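Long-range contacts in JamJ (Lyngbya majuscula, PDB 5DOZ), which probably uses NADPH to reduce enoyl intermediates carried on an acyl carrier protein, forming a cyclopropane ring in polyketide synthesis: residues 79-84 against 99-104; 122-127 against 294-299; 30-35 against 112-117. All blocks are in the same frame, centred on the assembly; numbering follows the deposited sequence.

Contact 1 (79-84 against 99-104); sequences EAVGVI and EVMVIG
Ala80 and Val102 exchange both backbone hydrogen bonds of an antiparallel pair: Ala80 N reaches Val102 O at 3.1 Å, and Val102 N returns to Ala80 O at 2.6 Å. Gly82 and Val100 repeat the exchange, with Gly82 N to Val100 O and Val100 N to Gly82 O both at 3.0 Å. These rungs belong to one ladder, that of the beta hairpin of strands 79-87 and 99-103 in the GroES-like domain, whose segment directions differ by 161°. Ala80 N stands 39° above the carbonyl plane of Val102, whereas Gly82 N meets Val100 O nearly end-on, at a C=O...N angle of 167°.

Between the rungs, Val81 CG2, turned anti to its own backbone N, comes to 3.2 Å from Val100 O. On the face that carries Ala80 and Val100, the end of the Ile84 side chain crosses Val100 at about a right angle, its CD1 3.8 Å from Val100 CG1.

Further out, Leu120 of strand 120-122 packs on Val100 and Val102. The opposite face carries Glu79, whose carboxylate is held by a salt bridge to Arg332 and hydrogen bonds from Asn47 ND2 and Ile137 N, with bound NADPH about 7 Å from its side chain. The cohesion between the strands therefore comes mainly from paired amides, which satisfy one another in a buried setting, while side chains such as Glu79 and Val100 also join the hairpin to its neighbours.

Contact 2 (122-127 against 294-299); sequences AKPANL and KLIQCF
Ile296 and Phe299 meet the loop after strand 120-122, where a type I beta turn from Pro124 to Leu127 lies against the start of helix 296-300. The turn is closed by a backbone bond from Leu127 N to Pro124 O of 3.0 Å.

Leu295 occupies the N-cap position, and Ile296 follows as the first residue of the helix. With CG1 anti to the backbone N (chi1 -168°), the Ile296 chain reaches straight out to the loop: CD1 lies 4.3 Å from Ala122 O, and CG1 lies 4.4 Å from Pro124 CG. One helical turn later Phe299 meets Pro124 again, together with Asn126 and Leu127. Its CB sits 4.3 Å from Pro124 CG, so Pro124 CG is shared by Ile296 and Phe299. The Phe299 ring is approached obliquely by Leu127, CD1 to CD1 at 4.5 Å, and also makes an edge-to-face stack with Phe139 of helix 136-149, so the ring links the turn to that helix.

The polar component is slight. The backbone oxygen of Phe299 accepts one weak hydrogen bond from Asn126 ND2, 3.4 Å long with an N-H...O angle of 152°.

Contact 3 (30-35 against 112-117); sequences QVPGVG and FIICSP
Ile114 lies against the backbone and side chain of Gln30 and the ring of Pro32, making it the main apolar point of a surface contact between the loop 30-35 and the end of strand 112-115. Three kinds of interaction can be separated.

The first is aliphatic. Gln30 and Ile114 cross at about a right angle, with Gln30 CG 3.8 Å from Ile114 CG1. The Gln30 chain places CG anti to the backbone N (chi1 -155°) and bends at the next bond, so its methylenes rather than its amide meet the isoleucine. Ile114 CD1 also comes within 4.3 Å of Pro32 CD.

The second is methyl against main chain. Ile114 CD1 lies 3.8 Å from Gln30 O and 3.9 Å from Pro32 N, thus covering the peptide units on the two sides of Val31. An alanine here would take away everything beyond CB, including the CG1 and CD1 that meet the loop, and is likely to leave a gap beneath Gln30 and Pro32, with the loop less firmly seated on the strand.

The third is a carbonyl beside a proline ring: Gly35 O is 3.2 Å from Pro117 CD, at the far end of the contact. Gly35 has a positive phi (71°), a value that glycine adopts readily.

No hydrogen bond joins the two segments. Part of the anchoring comes from strand 37-45, where Lys38 NZ takes Gln30 O as a hydrogen-bond acceptor and makes a cation-pi contact with Phe112, and where Val39 and Val37 pair through their backbones with Ile113 and Cys115. The chemistry therefore points to a junction of the GroES-like domain in which dispersion contacts seat the loop directly, and Lys38 supplies one polar tie between loop and strand that the two segments do not make between themselves.

How the contacts relate
From the N terminus, contact 3 opens first with 30-35 and closes at 112-117. Contact 1 is nested inside that loop, as a hairpin joining 79-84 to 99-104. Contact 2 opens only after both have closed: beyond the six-stranded parallel, Rossmann-type sheet, it brings helix 296-300 back to the loop following strand 120-122 of the GroES-like part. Contacts 1 and 3 reach the same mixed sheet and meet where Val102 CG1 lies 3.7 Å from Ile113 CD1. Contacts 1 and 2 meet through a salt bridge of 3.0 Å between Glu99 OE2 and Lys123 NZ, and through Met101 CE, 3.7 Å from Pro124 CD. Contacts 2 and 3 stay about 8 Å apart at their nearest atoms.

Contact 1 (79-84 against 99-104)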
ATOM      1  N   GLU A  79       4.737  -7.135   2.618  1.00 21.55           N
ATOM      2  CA  GLU A  79       5.577  -6.262   3.428  1.00 21.52           C
ATOM      3  C   GLU A  79       5.594  -6.807   4.858  1.00 21.61           C
ATOM      4  O   GLU A  79       4.726  -7.597   5.225  1.00 21.38           O
ATOM      5  CB  GLU A  79       5.021  -4.832   3.426  1.00 21.72           C
ATOM      6  CG  GLU A  79       3.523  -4.768   3.692  1.00 22.25           C
ATOM      7  CD  GLU A  79       2.981  -3.362   3.859  1.00 22.75           C
ATOM      8  OE1 GLU A  79       3.757  -2.448   4.214  1.00 22.83           O
ATOM      9  OE2 GLU A  79       1.760  -3.172   3.635  1.00 23.14           O
ATOM     10  N   ALA A  80       6.565  -6.366   5.661  1.00 21.64           N
ATOM     11  CA  ALA A  80       6.684  -6.791   7.061  1.00 21.85           C
ATOM     12  C   ALA A  80       7.721  -5.966   7.817  1.00 22.05           C
ATOM     13  O   ALA A  80       8.405  -5.121   7.249  1.00 21.91           O
ATOM     14  CB  ALA A  80       7.045  -8.272   7.143  1.00 21.74           C
ATOM     15  N   VAL A  81       7.823  -6.222   9.112  1.00 22.46           N
ATOM     16  CA  VAL A  81       8.951  -5.757   9.899  1.00 22.79           C
ATOM     17  C   VAL A  81       9.551  -6.994  10.562  1.00 23.07           C
ATOM     18  O   VAL A  81       8.860  -7.995  10.746  1.00 23.06           O
ATOM     19  CB  VAL A  81       8.536  -4.683  10.932  1.00 23.04           C
ATOM     20  CG1 VAL A  81       7.612  -5.265  11.996  1.00 23.27           C
ATOM     21  CG2 VAL A  81       9.764  -4.048  11.574  1.00 23.44           C
ATOM     22  N   GLY A  82      10.839  -6.939  10.888  1.00 23.30           N
ATOM     23  CA  GLY A  82      11.488  -8.048  11.561  1.00 23.57           C
ATOM     24  C   GLY A  82      12.951  -7.802  11.848  1.00 24.07           C
ATOM     25  O   GLY A  82      13.405  -6.659  11.892  1.00 24.06           O
ATOM     26  N   VAL A  83      13.689  -8.889  12.042  1.00 24.53           N
ATOM     27  CA  VAL A  83      15.091  -8.808  12.424  1.00 25.15           C
ATOM     28  C   VAL A  83      15.913  -9.761  11.560  1.00 25.39           C
ATOM     29  O   VAL A  83      15.532 -10.910  11.336  1.00 25.34           O
ATOM     30  CB  VAL A  83      15.290  -9.034  13.955  1.00 25.50           C
ATOM     31  CG1 VAL A  83      14.716 -10.374  14.407  1.00 25.61           C
ATOM     32  CG2 VAL A  83      16.755  -8.903  14.355  1.00 25.57           C
ATOM     33  N   ILE A  84      17.028  -9.248  11.053  1.00 26.08           N
ATOM     34  CA  ILE A  84      17.945 -10.032  10.235  1.00 26.47           C
ATOM     35  C   ILE A  84      18.616 -11.133  11.067  1.00 27.24           C
ATOM     36  O   ILE A  84      19.198 -10.870  12.123  1.00 27.32           O
ATOM     37  CB  ILE A  84      18.990  -9.114   9.559  1.00 26.42           C
ATOM     38  CG1 ILE A  84      18.288  -8.137   8.596  1.00 26.17           C
ATOM     39  CG2 ILE A  84      20.060  -9.936   8.848  1.00 26.15           C
ATOM     40  CD1 ILE A  84      19.217  -7.205   7.844  1.00 25.95           C
ATOM     41  N   GLU A  99      17.325  -4.299  12.587  1.00 32.55           N
ATOM     42  CA  GLU A  99      15.871  -4.254  12.580  1.00 32.59           C
ATOM     43  C   GLU A  99      15.403  -3.544  11.324  1.00 31.68           C
ATOM     44  O   GLU A  99      15.749  -2.384  11.084  1.00 31.49           O
ATOM     45  CB  GLU A  99      15.331  -3.585  13.841  1.00 34.25           C
ATOM     46  CG  GLU A  99      15.300  -4.524  15.038  1.00 36.29           C
ATOM     47  CD  GLU A  99      14.840  -3.849  16.316  1.00 38.04           C
ATOM     48  OE1 GLU A  99      14.344  -4.565  17.212  1.00 38.76           O
ATOM     49  OE2 GLU A  99      14.971  -2.609  16.429  1.00 39.28           O
ATOM     50  N   VAL A 100      14.628  -4.263  10.519  1.00 30.35           N
ATOM     51  CA  VAL A 100      14.341  -3.845   9.157  1.00 29.31           C
ATOM     52  C   VAL A 100      12.857  -3.917   8.842  1.00 29.33           C
ATOM     53  O   VAL A 100      12.109  -4.674   9.466  1.00 29.55           O
ATOM     54  CB  VAL A 100      15.139  -4.681   8.115  1.00 29.17           C
ATOM     55  CG1 VAL A 100      16.644  -4.483   8.287  1.00 28.88           C
ATOM     56  CG2 VAL A 100      14.796  -6.164   8.207  1.00 28.96           C
ATOM     57  N   MET A 101      12.438  -3.097   7.886  1.00 28.62           N
ATOM     58  CA  MET A 101      11.148  -3.252   7.254  1.00 27.90           C
ATOM     59  C   MET A 101      11.363  -3.980   5.933  1.00 27.81           C
ATOM     60  O   MET A 101      12.350  -3.729   5.229  1.00 27.45           O
ATOM     61  CB  MET A 101      10.500  -1.887   7.019  1.00 27.95           C
ATOM     62  CG  MET A 101      10.202  -1.118   8.300  1.00 27.32           C
ATOM     63  SD  MET A 101       9.806   0.605   7.975  1.00 27.85           S
ATOM     64  CE  MET A 101      11.412   1.262   7.586  1.00 27.49           C
ATOM     65  N   VAL A 102      10.460  -4.904   5.614  1.00 27.21           N
ATOM     66  CA  VAL A 102      10.490  -5.580   4.326  1.00 27.17           C
ATOM     67  C   VAL A 102       9.462  -4.914   3.423  1.00 27.10           C
ATOM     68  O   VAL A 102       8.381  -4.552   3.876  1.00 26.70           O
ATOM     69  CB  VAL A 102      10.174  -7.089   4.435  1.00 27.11           C
ATOM     70  CG1 VAL A 102      10.311  -7.753   3.072  1.00 26.95           C
ATOM     71  CG2 VAL A 102      11.080  -7.773   5.451  1.00 27.03           C
ATOM     72  N   ILE A 103       9.816  -4.735   2.153  1.00 27.30           N
ATOM     73  CA  ILE A 103       8.900  -4.174   1.161  1.00 27.12           C
ATOM     74  C   ILE A 103       8.986  -4.975  -0.135  1.00 26.94           C
ATOM     75  O   ILE A 103      10.067  -5.148  -0.699  1.00 26.67           O
ATOM     76  CB  ILE A 103       9.197  -2.684   0.841  1.00 27.58           C
ATOM     77  CG1 ILE A 103       9.666  -1.907   2.081  1.00 27.83           C
ATOM     78  CG2 ILE A 103       7.980  -2.012   0.218  1.00 27.46           C
ATOM     79  CD1 ILE A 103      11.157  -1.650   2.118  1.00 27.96           C
ATOM     80  N   GLY A 104       7.843  -5.480  -0.583  1.00 27.05           N
ATOM     81  CA  GLY A 104       7.713  -6.022  -1.928  1.00 27.09           C
ATOM     82  C   GLY A 104       8.029  -7.493  -2.112  1.00 27.21           C
ATOM     83  O   GLY A 104       8.262  -7.939  -3.233  1.00 27.20           O
TER

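Contact 2 (122-127 against 294-299)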
ATOM      1  N   ALA A 122      16.089   0.248   6.681  1.00 29.11           N
ATOM      2  CA  ALA A 122      16.280   0.345   8.128  1.00 29.95           C
ATOM      3  C   ALA A 122      15.017   0.846   8.804  1.00 30.53           C
ATOM      4  O   ALA A 122      14.368   1.769   8.307  1.00 30.53           O
ATOM      5  CB  ALA A 122      17.449   1.269   8.447  1.00 30.24           C
ATOM      6  N   LYS A 123      14.660   0.227   9.925  1.00 31.31           N
ATOM      7  CA  LYS A 123      13.580   0.740  10.758  1.00 32.31           C
ATOM      8  C   LYS A 123      14.042   2.022  11.453  1.00 32.98           C
ATOM      9  O   LYS A 123      15.165   2.076  11.966  1.00 32.40           O
ATOM     10  CB  LYS A 123      13.148  -0.294  11.804  1.00 32.85           C
ATOM     11  CG  LYS A 123      11.879   0.092  12.560  1.00 33.66           C
ATOM     12  CD  LYS A 123      11.585  -0.821  13.741  1.00 33.95           C
ATOM     13  CE  LYS A 123      12.077  -0.229  15.056  1.00 34.91           C
ATOM     14  NZ  LYS A 123      13.554  -0.291  15.217  1.00 35.55           N
ATOM     15  N   PRO A 124      13.185   3.062  11.461  1.00 33.78           N
ATOM     16  CA  PRO A 124      13.454   4.254  12.270  1.00 34.39           C
ATOM     17  C   PRO A 124      13.492   3.878  13.747  1.00 34.75           C
ATOM     18  O   PRO A 124      12.502   3.379  14.282  1.00 35.40           O
ATOM     19  CB  PRO A 124      12.254   5.160  11.979  1.00 34.43           C
ATOM     20  CG  PRO A 124      11.688   4.662  10.699  1.00 34.11           C
ATOM     21  CD  PRO A 124      11.922   3.184  10.711  1.00 33.69           C
ATOM     22  N   ALA A 125      14.635   4.113  14.387  1.00 35.45           N
ATOM     23  CA  ALA A 125      14.918   3.616  15.739  1.00 35.51           C
ATOM     24  C   ALA A 125      13.978   4.151  16.814  1.00 36.24           C
ATOM     25  O   ALA A 125      13.764   3.490  17.833  1.00 36.81           O
ATOM     26  CB  ALA A 125      16.369   3.898  16.111  1.00 35.74           C
ATOM     27  N   ASN A 126      13.423   5.341  16.589  1.00 36.78           N
ATOM     28  CA  ASN A 126      12.481   5.951  17.531  1.00 37.15           C
ATOM     29  C   ASN A 126      11.078   5.325  17.507  1.00 36.90           C
ATOM     30  O   ASN A 126      10.245   5.633  18.364  1.00 37.38           O
ATOM     31  CB  ASN A 126      12.388   7.461  17.290  1.00 38.16           C
ATOM     32  CG  ASN A 126      11.805   7.796  15.931  1.00 38.94           C
ATOM     33  OD1 ASN A 126      12.329   7.377  14.892  1.00 39.41           O
ATOM     34  ND2 ASN A 126      10.707   8.541  15.929  1.00 38.54           N
ATOM     35  N   LEU A 127      10.821   4.450  16.534  1.00 35.83           N
ATOM     36  CA  LEU A 127       9.520   3.783  16.405  1.00 35.23           C
ATOM     37  C   LEU A 127       9.528   2.360  16.953  1.00 34.96           C
ATOM     38  O   LEU A 127      10.577   1.718  17.020  1.00 35.30           O
ATOM     39  CB  LEU A 127       9.067   3.754  14.940  1.00 34.52           C
ATOM     40  CG  LEU A 127       8.704   5.075  14.257  1.00 34.47           C
ATOM     41  CD1 LEU A 127       8.465   4.840  12.776  1.00 34.03           C
ATOM     42  CD2 LEU A 127       7.483   5.720  14.896  1.00 34.65           C
ATOM     43  N   LYS A 294      14.301   9.617   1.228  1.00 34.75           N
ATOM     44  CA  LYS A 294      13.541  10.861   1.173  1.00 36.06           C
ATOM     45  C   LYS A 294      12.421  10.875   2.209  1.00 35.97           C
ATOM     46  O   LYS A 294      11.683  11.856   2.307  1.00 36.82           O
ATOM     47  CB  LYS A 294      12.985  11.106  -0.240  1.00 36.63           C
ATOM     48  CG  LYS A 294      13.996  10.864  -1.360  1.00 37.55           C
ATOM     49  CD  LYS A 294      13.911  11.914  -2.458  1.00 39.11           C
ATOM     50  CE  LYS A 294      14.575  11.451  -3.750  1.00 39.69           C
ATOM     51  NZ  LYS A 294      13.684  10.537  -4.524  1.00 40.21           N
ATOM     52  N   LEU A 295      12.307   9.796   2.985  1.00 35.20           N
ATOM     53  CA  LEU A 295      11.230   9.664   3.971  1.00 34.75           C
ATOM     54  C   LEU A 295      11.677   9.489   5.417  1.00 34.55           C
ATOM     55  O   LEU A 295      10.989   9.962   6.325  1.00 34.28           O
ATOM     56  CB  LEU A 295      10.272   8.520   3.601  1.00 33.86           C
ATOM     57  CG  LEU A 295       9.182   8.742   2.545  1.00 33.80           C
ATOM     58  CD1 LEU A 295       8.340   7.481   2.405  1.00 33.43           C
ATOM     59  CD2 LEU A 295       8.290   9.934   2.862  1.00 33.76           C
ATOM     60  N   ILE A 296      12.806   8.810   5.634  1.00 34.25           N
ATOM     61  CA  ILE A 296      13.228   8.423   6.993  1.00 34.74           C
ATOM     62  C   ILE A 296      13.409   9.611   7.945  1.00 35.28           C
ATOM     63  O   ILE A 296      13.096   9.505   9.131  1.00 35.44           O
ATOM     64  CB  ILE A 296      14.488   7.505   7.013  1.00 34.91           C
ATOM     65  CG1 ILE A 296      14.694   6.910   8.421  1.00 35.42           C
ATOM     66  CG2 ILE A 296      15.727   8.251   6.526  1.00 35.51           C
ATOM     67  CD1 ILE A 296      15.752   5.828   8.535  1.00 35.92           C
ATOM     68  N   GLN A 297      13.905  10.729   7.423  1.00 35.83           N
ATOM     69  CA  GLN A 297      14.170  11.909   8.242  1.00 37.14           C
ATOM     70  C   GLN A 297      12.879  12.551   8.752  1.00 36.80           C
ATOM     71  O   GLN A 297      12.849  13.076   9.858  1.00 37.71           O
ATOM     72  CB  GLN A 297      15.036  12.918   7.481  1.00 38.42           C
ATOM     73  CG  GLN A 297      16.463  12.434   7.244  1.00 39.71           C
ATOM     74  CD  GLN A 297      17.135  13.068   6.035  1.00 40.88           C
ATOM     75  OE1 GLN A 297      16.531  13.858   5.305  1.00 41.48           O
ATOM     76  NE2 GLN A 297      18.398  12.719   5.819  1.00 41.47           N
ATOM     77  N   CYS A 298      11.818  12.485   7.947  1.00 35.86           N
ATOM     78  CA  CYS A 298      10.494  12.954   8.356  1.00 35.66           C
ATOM     79  C   CYS A 298       9.945  12.154   9.554  1.00 34.77           C
ATOM     80  O   CYS A 298       9.375  12.733  10.484  1.00 34.70           O
ATOM     81  CB  CYS A 298       9.509  12.892   7.182  1.00 35.52           C
ATOM     82  SG  CYS A 298      10.157  13.391   5.564  1.00 37.21           S
ATOM     83  N   PHE A 299      10.123  10.834   9.524  1.00 33.54           N
ATOM     84  CA  PHE A 299       9.709   9.960  10.627  1.00 33.29           C
ATOM     85  C   PHE A 299      10.611  10.142  11.846  1.00 34.35           C
ATOM     86  O   PHE A 299      10.148  10.053  12.988  1.00 34.52           O
ATOM     87  CB  PHE A 299       9.673   8.483  10.197  1.00 31.79           C
ATOM     88  CG  PHE A 299       8.511   8.135   9.297  1.00 30.69           C
ATOM     89  CD1 PHE A 299       7.223   7.988   9.815  1.00 30.07           C
ATOM     90  CD2 PHE A 299       8.703   7.943   7.929  1.00 29.92           C
ATOM     91  CE1 PHE A 299       6.153   7.670   8.986  1.00 29.25           C
ATOM     92  CE2 PHE A 299       7.638   7.622   7.095  1.00 28.95           C
ATOM     93  CZ  PHE A 299       6.362   7.485   7.625  1.00 28.90           C
TER

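Contact 3 (30-35 against 112-117)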
ATOM      1  N   GLN A  30      15.340 -22.489   5.456  1.00 38.48           N
ATOM      2  CA  GLN A  30      16.006 -22.101   4.222  1.00 38.26           C
ATOM      3  C   GLN A  30      17.232 -21.275   4.588  1.00 36.98           C
ATOM      4  O   GLN A  30      17.214 -20.519   5.562  1.00 36.64           O
ATOM      5  CB  GLN A  30      15.055 -21.303   3.324  1.00 38.73           C
ATOM      6  CG  GLN A  30      15.391 -21.357   1.836  1.00 40.67           C
ATOM      7  CD  GLN A  30      14.627 -22.437   1.088  1.00 41.92           C
ATOM      8  OE1 GLN A  30      13.408 -22.559   1.221  1.00 42.77           O
ATOM      9  NE2 GLN A  30      15.341 -23.224   0.286  1.00 42.61           N
ATOM     10  N   VAL A  31      18.295 -21.431   3.806  1.00 35.97           N
ATOM     11  CA  VAL A  31      19.568 -20.772   4.079  1.00 34.60           C
ATOM     12  C   VAL A  31      19.761 -19.652   3.061  1.00 32.69           C
ATOM     13  O   VAL A  31      19.532 -19.860   1.866  1.00 32.36           O
ATOM     14  CB  VAL A  31      20.749 -21.780   4.035  1.00 35.68           C
ATOM     15  CG1 VAL A  31      22.073 -21.107   4.378  1.00 35.61           C
ATOM     16  CG2 VAL A  31      20.499 -22.938   4.992  1.00 36.70           C
ATOM     17  N   PRO A  32      20.158 -18.453   3.529  1.00 31.34           N
ATOM     18  CA  PRO A  32      20.390 -17.363   2.585  1.00 30.24           C
ATOM     19  C   PRO A  32      21.636 -17.637   1.745  1.00 30.49           C
ATOM     20  O   PRO A  32      22.729 -17.813   2.293  1.00 29.94           O
ATOM     21  CB  PRO A  32      20.597 -16.142   3.490  1.00 29.96           C
ATOM     22  CG  PRO A  32      21.054 -16.704   4.797  1.00 30.58           C
ATOM     23  CD  PRO A  32      20.368 -18.032   4.930  1.00 31.05           C
ATOM     24  N   GLY A  33      21.455 -17.702   0.427  1.00 30.02           N
ATOM     25  CA  GLY A  33      22.576 -17.885  -0.494  1.00 30.58           C
ATOM     26  C   GLY A  33      23.226 -16.557  -0.841  1.00 30.16           C
ATOM     27  O   GLY A  33      23.001 -15.555  -0.164  1.00 30.01           O
ATOM     28  N   VAL A  34      24.032 -16.554  -1.901  1.00 30.37           N
ATOM     29  CA  VAL A  34      24.725 -15.348  -2.369  1.00 30.10           C
ATOM     30  C   VAL A  34      23.730 -14.235  -2.709  1.00 29.23           C
ATOM     31  O   VAL A  34      22.766 -14.456  -3.431  1.00 29.02           O
ATOM     32  CB  VAL A  34      25.620 -15.661  -3.592  1.00 30.94           C
ATOM     33  CG1 VAL A  34      26.218 -14.392  -4.181  1.00 31.03           C
ATOM     34  CG2 VAL A  34      26.719 -16.646  -3.210  1.00 31.77           C
ATOM     35  N   GLY A  35      23.970 -13.044  -2.170  1.00 29.37           N
ATOM     36  CA  GLY A  35      23.106 -11.892  -2.401  1.00 28.95           C
ATOM     37  C   GLY A  35      21.755 -11.975  -1.711  1.00 28.47           C
ATOM     38  O   GLY A  35      20.806 -11.298  -2.117  1.00 28.15           O
ATOM     39  N   PHE A 112      10.000 -16.951   8.593  1.00 24.68           N
ATOM     40  CA  PHE A 112      11.251 -16.440   8.058  1.00 25.00           C
ATOM     41  C   PHE A 112      11.101 -16.269   6.556  1.00 24.74           C
ATOM     42  O   PHE A 112      10.444 -17.071   5.894  1.00 24.62           O
ATOM     43  CB  PHE A 112      12.409 -17.412   8.347  1.00 25.54           C
ATOM     44  CG  PHE A 112      12.805 -17.489   9.800  1.00 26.32           C
ATOM     45  CD1 PHE A 112      12.071 -18.254  10.706  1.00 26.86           C
ATOM     46  CD2 PHE A 112      13.937 -16.824  10.262  1.00 26.54           C
ATOM     47  CE1 PHE A 112      12.436 -18.326  12.044  1.00 27.34           C
ATOM     48  CE2 PHE A 112      14.316 -16.903  11.597  1.00 26.88           C
ATOM     49  CZ  PHE A 112      13.565 -17.650  12.491  1.00 27.13           C
ATOM     50  N   ILE A 113      11.702 -15.215   6.019  1.00 24.62           N
ATOM     51  CA  ILE A 113      11.756 -15.053   4.570  1.00 24.80           C
ATOM     52  C   ILE A 113      13.190 -14.927   4.086  1.00 24.80           C
ATOM     53  O   ILE A 113      14.061 -14.449   4.811  1.00 24.64           O
ATOM     54  CB  ILE A 113      10.919 -13.854   4.051  1.00 24.44           C
ATOM     55  CG1 ILE A 113      11.544 -12.517   4.471  1.00 24.32           C
ATOM     56  CG2 ILE A 113       9.466 -13.983   4.495  1.00 24.67           C
ATOM     57  CD1 ILE A 113      11.083 -11.338   3.640  1.00 24.18           C
ATOM     58  N   ILE A 114      13.423 -15.387   2.861  1.00 25.21           N
ATOM     59  CA  ILE A 114      14.668 -15.120   2.161  1.00 25.50           C
ATOM     60  C   ILE A 114      14.337 -14.073   1.109  1.00 25.70           C
ATOM     61  O   ILE A 114      13.409 -14.246   0.320  1.00 25.91           O
ATOM     62  CB  ILE A 114      15.233 -16.378   1.458  1.00 25.71           C
ATOM     63  CG1 ILE A 114      15.355 -17.565   2.432  1.00 25.82           C
ATOM     64  CG2 ILE A 114      16.561 -16.055   0.769  1.00 25.59           C
ATOM     65  CD1 ILE A 114      16.381 -17.402   3.538  1.00 25.71           C
ATOM     66  N   CYS A 115      15.079 -12.973   1.118  1.00 25.91           N
ATOM     67  CA  CYS A 115      14.855 -11.923   0.142  1.00 26.05           C
ATOM     68  C   CYS A 115      16.138 -11.168  -0.157  1.00 25.96           C
ATOM     69  O   CYS A 115      17.154 -11.356   0.514  1.00 25.83           O
ATOM     70  CB  CYS A 115      13.758 -10.959   0.610  1.00 26.12           C
ATOM     71  SG  CYS A 115      14.296  -9.737   1.829  1.00 26.85           S
ATOM     72  N   SER A 116      16.063 -10.324  -1.179  1.00 26.00           N
ATOM     73  CA  SER A 116      17.142  -9.439  -1.580  1.00 25.98           C
ATOM     74  C   SER A 116      17.365  -8.343  -0.541  1.00 25.67           C
ATOM     75  O   SER A 116      16.415  -7.914   0.124  1.00 25.17           O
ATOM     76  CB  SER A 116      16.789  -8.810  -2.932  1.00 26.19           C
ATOM     77  OG  SER A 116      17.684  -7.767  -3.277  1.00 26.59           O
ATOM     78  N   PRO A 117      18.623  -7.888  -0.394  1.00 25.51           N
ATOM     79  CA  PRO A 117      18.903  -6.713   0.433  1.00 25.28           C
ATOM     80  C   PRO A 117      18.324  -5.422  -0.150  1.00 25.20           C
ATOM     81  O   PRO A 117      18.313  -4.397   0.530  1.00 25.33           O
ATOM     82  CB  PRO A 117      20.434  -6.643   0.445  1.00 25.24           C
ATOM     83  CG  PRO A 117      20.861  -7.378  -0.774  1.00 25.68           C
ATOM     84  CD  PRO A 117      19.860  -8.488  -0.927  1.00 25.45           C
TER